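Ochratoxinase (Aspergillus niger, PDB 4C65) hydrolyses the amide bond of the mycotoxin ochratoxin A, releasing L-phenylalanine and ochratoxin alpha, as a zinc-dependent carboxypeptidase of the amidohydrolase superfamily. Local coordinates at residues R113-Y118 with A200-V205. Numbering follows the deposited sequence.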
ATOM      1  N   ARG A 113       7.821  33.348 -16.342  1.00 13.78           N
ATOM      2  CA  ARG A 113       8.474  32.100 -15.981  1.00 13.88           C
ATOM      3  C   ARG A 113       8.037  31.689 -14.584  1.00 14.22           C
ATOM      4  O   ARG A 113       8.416  32.321 -13.587  1.00 14.22           O
ATOM      5  CB  ARG A 113      10.001  32.211 -16.078  1.00 14.20           C
ATOM      6  CG  ARG A 113      10.701  30.852 -16.023  1.00 14.16           C
ATOM      7  CD  ARG A 113      12.208  30.971 -16.129  1.00 14.51           C
ATOM      8  NE  ARG A 113      12.776  31.736 -15.020  1.00 14.70           N
ATOM      9  CZ  ARG A 113      14.052  31.723 -14.649  1.00 15.33           C
ATOM     10  NH1 ARG A 113      14.948  30.964 -15.275  1.00 15.84           N
ATOM     11  NH2 ARG A 113      14.447  32.468 -13.626  1.00 15.60           N
ATOM     12  N   ASP A 114       7.198  30.653 -14.542  1.00 14.76           N
ATOM     13  CA  ASP A 114       6.710  30.035 -13.323  1.00 15.39           C
ATOM     14  C   ASP A 114       7.784  29.076 -12.810  1.00 16.21           C
ATOM     15  O   ASP A 114       8.217  28.189 -13.543  1.00 16.16           O
ATOM     16  CB  ASP A 114       5.429  29.257 -13.637  1.00 15.29           C
ATOM     17  CG  ASP A 114       4.964  28.403 -12.506  1.00 14.86           C
ATOM     18  OD1 ASP A 114       5.105  28.803 -11.334  1.00 15.30           O
ATOM     19  OD2 ASP A 114       4.382  27.349 -12.785  1.00 15.03           O
ATOM     20  N   LEU A 115       8.177  29.226 -11.550  1.00 16.74           N
ATOM     21  CA  LEU A 115       9.249  28.408 -10.978  1.00 17.14           C
ATOM     22  C   LEU A 115       8.807  27.491  -9.838  1.00 17.35           C
ATOM     23  O   LEU A 115       9.616  26.753  -9.261  1.00 18.70           O
ATOM     24  CB  LEU A 115      10.376  29.319 -10.521  1.00 17.41           C
ATOM     25  CG  LEU A 115      11.115  30.031 -11.648  1.00 17.77           C
ATOM     26  CD1 LEU A 115      12.206  30.910 -11.051  1.00 18.14           C
ATOM     27  CD2 LEU A 115      11.719  29.023 -12.628  1.00 17.71           C
ATOM     28  N   ALA A 116       7.520  27.479  -9.525  1.00 16.87           N
ATOM     29  CA  ALA A 116       6.963  26.437  -8.674  1.00 16.68           C
ATOM     30  C   ALA A 116       5.455  26.544  -8.727  1.00 16.71           C
ATOM     31  O   ALA A 116       4.890  27.560  -8.328  1.00 18.00           O
ATOM     32  CB  ALA A 116       7.440  26.602  -7.243  1.00 16.78           C
ATOM     33  N   GLY A 117       4.775  25.526  -9.203  1.00 16.34           N
ATOM     34  CA  GLY A 117       3.323  25.559  -9.155  1.00 16.37           C
ATOM     35  C   GLY A 117       2.635  24.937 -10.348  1.00 16.24           C
ATOM     36  O   GLY A 117       3.157  24.008 -10.974  1.00 17.53           O
ATOM     37  N   TYR A 118       1.479  25.480 -10.691  1.00 15.31           N
ATOM     38  CA  TYR A 118       0.583  24.851 -11.643  1.00 15.01           C
ATOM     39  C   TYR A 118       0.583  25.555 -12.993  1.00 14.94           C
ATOM     40  O   TYR A 118      -0.425  25.550 -13.697  1.00 15.92           O
ATOM     41  CB  TYR A 118      -0.828  24.861 -11.041  1.00 14.84           C
ATOM     42  CG  TYR A 118      -0.969  24.102  -9.756  1.00 14.78           C
ATOM     43  CD1 TYR A 118      -0.732  22.736  -9.717  1.00 14.75           C
ATOM     44  CD2 TYR A 118      -1.297  24.744  -8.573  1.00 14.55           C
ATOM     45  CE1 TYR A 118      -0.826  22.028  -8.534  1.00 14.81           C
ATOM     46  CE2 TYR A 118      -1.438  24.045  -7.394  1.00 14.52           C
ATOM     47  CZ  TYR A 118      -1.212  22.684  -7.374  1.00 14.84           C
ATOM     48  OH  TYR A 118      -1.331  21.967  -6.198  1.00 15.17           O
ATOM     49  N   ALA A 200       6.750  21.131 -18.677  1.00 14.23           N
ATOM     50  CA  ALA A 200       7.662  22.129 -18.161  1.00 14.16           C
ATOM     51  C   ALA A 200       8.649  22.581 -19.242  1.00 14.64           C
ATOM     52  O   ALA A 200       9.186  21.775 -19.985  1.00 14.24           O
ATOM     53  CB  ALA A 200       8.399  21.601 -16.954  1.00 14.18           C
ATOM     54  N   LYS A 201       8.826  23.890 -19.340  1.00 15.35           N
ATOM     55  CA  LYS A 201       9.750  24.481 -20.293  1.00 15.99           C
ATOM     56  C   LYS A 201      11.008  25.006 -19.593  1.00 15.64           C
ATOM     57  O   LYS A 201      11.891  25.562 -20.232  1.00 16.54           O
ATOM     58  CB  LYS A 201       9.048  25.577 -21.077  1.00 16.75           C
ATOM     59  CG  LYS A 201       8.268  25.005 -22.245  1.00 17.89           C
ATOM     60  CD  LYS A 201       7.350  26.033 -22.856  1.00 18.84           C
ATOM     61  CE  LYS A 201       6.366  25.380 -23.860  1.00 20.34           C
ATOM     62  NZ  LYS A 201       6.090  26.261 -25.019  1.00 21.16           N
ATOM     63  N   VAL A 202      11.085  24.814 -18.293  1.00 14.76           N
ATOM     64  CA  VAL A 202      12.297  25.055 -17.568  1.00 14.58           C
ATOM     65  C   VAL A 202      12.340  24.071 -16.405  1.00 13.99           C
ATOM     66  O   VAL A 202      11.311  23.492 -16.046  1.00 13.42           O
ATOM     67  CB  VAL A 202      12.383  26.526 -17.108  1.00 14.51           C
ATOM     68  CG1 VAL A 202      11.335  26.855 -16.053  1.00 14.29           C
ATOM     69  CG2 VAL A 202      13.787  26.844 -16.578  1.00 14.76           C
ATOM     70  N   ILE A 203      13.524  23.869 -15.820  1.00 13.85           N
ATOM     71  CA  ILE A 203      13.626  23.102 -14.571  1.00 13.81           C
ATOM     72  C   ILE A 203      14.143  23.986 -13.450  1.00 13.92           C
ATOM     73  O   ILE A 203      15.101  24.739 -13.625  1.00 14.13           O
ATOM     74  CB  ILE A 203      14.503  21.834 -14.728  1.00 13.71           C
ATOM     75  CG1 ILE A 203      13.920  20.894 -15.775  1.00 13.54           C
ATOM     76  CG2 ILE A 203      14.616  21.074 -13.394  1.00 13.69           C
ATOM     77  CD1 ILE A 203      12.543  20.346 -15.439  1.00 13.33           C
ATOM     78  N   LYS A 204      13.518  23.878 -12.285  1.00 14.16           N
ATOM     79  CA  LYS A 204      13.932  24.648 -11.097  0.50 14.48           C
ATOM     80  C   LYS A 204      14.392  23.729  -9.978  1.00 14.73           C
ATOM     81  O   LYS A 204      13.672  22.821  -9.591  1.00 14.78           O
ATOM     82  CB  LYS A 204      12.764  25.527 -10.621  0.50 14.38           C
ATOM     83  CG  LYS A 204      12.796  26.000  -9.181  0.50 14.54           C
ATOM     84  CD  LYS A 204      13.544  27.290  -8.957  0.50 14.68           C
ATOM     85  CE  LYS A 204      13.095  27.649  -7.504  0.50 14.76           C
ATOM     86  NZ  LYS A 204      11.624  27.890  -7.142  0.50 14.56           N
ATOM     87  N   VAL A 205      15.569  24.026  -9.408  1.00 15.45           N
ATOM     88  CA  VAL A 205      16.082  23.308  -8.224  1.00 15.77           C
ATOM     89  C   VAL A 205      16.299  24.254  -7.051  1.00 15.99           C
ATOM     90  O   VAL A 205      16.525  25.451  -7.242  1.00 15.69           O
ATOM     91  CB  VAL A 205      17.429  22.608  -8.462  1.00 16.26           C
ATOM     92  CG1 VAL A 205      17.274  21.571  -9.531  1.00 16.40           C
ATOM     93  CG2 VAL A 205      18.521  23.586  -8.860  1.00 16.70           C
TER
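Arg113 sends its aliphatic stem across Val202 at about a right angle, CG resting 4.0 Å from Val202 CG1. A chi1 of -167° sets CG beside the carbonyl carbon, where it reaches the valine. The buried guanidinium is gripped by the carbonyl of Cys68 at NE and a salt bridge from NH2 to Glu264, while Leu115 CD2 lies above one of its faces, displaced toward the rim. Asp114 serves both its own segment and its neighbours: OD1 takes the N-H of Ala116 from above the carboxylate plane, an Asx turn with Ala116 N to Asp114 OD1 at 3.3 Å, and also accepts from Phe72 N, and OD2 is held by Ser138. Leu115 next meets both Val202 and Lys204. Its CD2 packs 4.1 Å from Val202 CG1, whereas its carbonyl oxygen, in the lysine conformer described here, receives Lys204 NZ at 3.1 Å. In that conformer NZ stands well above the carbonyl plane, 56° out of it, and the chain, bent at chi2 and chi4, curls round the oxygen, with Lys204 CG 3.3 Å from Leu115 O. Ala116 CB borders Lys204 NZ at 4.4 Å. Lys204 is an active-site residue that binds both zinc ions, and Leu115 also approaches His69, a ligand of one of them. The contact thus places a shared zinc ligand beside the loop after strand 109-114, at the C-terminal side of the strands of the twisted TIM barrel, where amidohydrolases hold their metal centre.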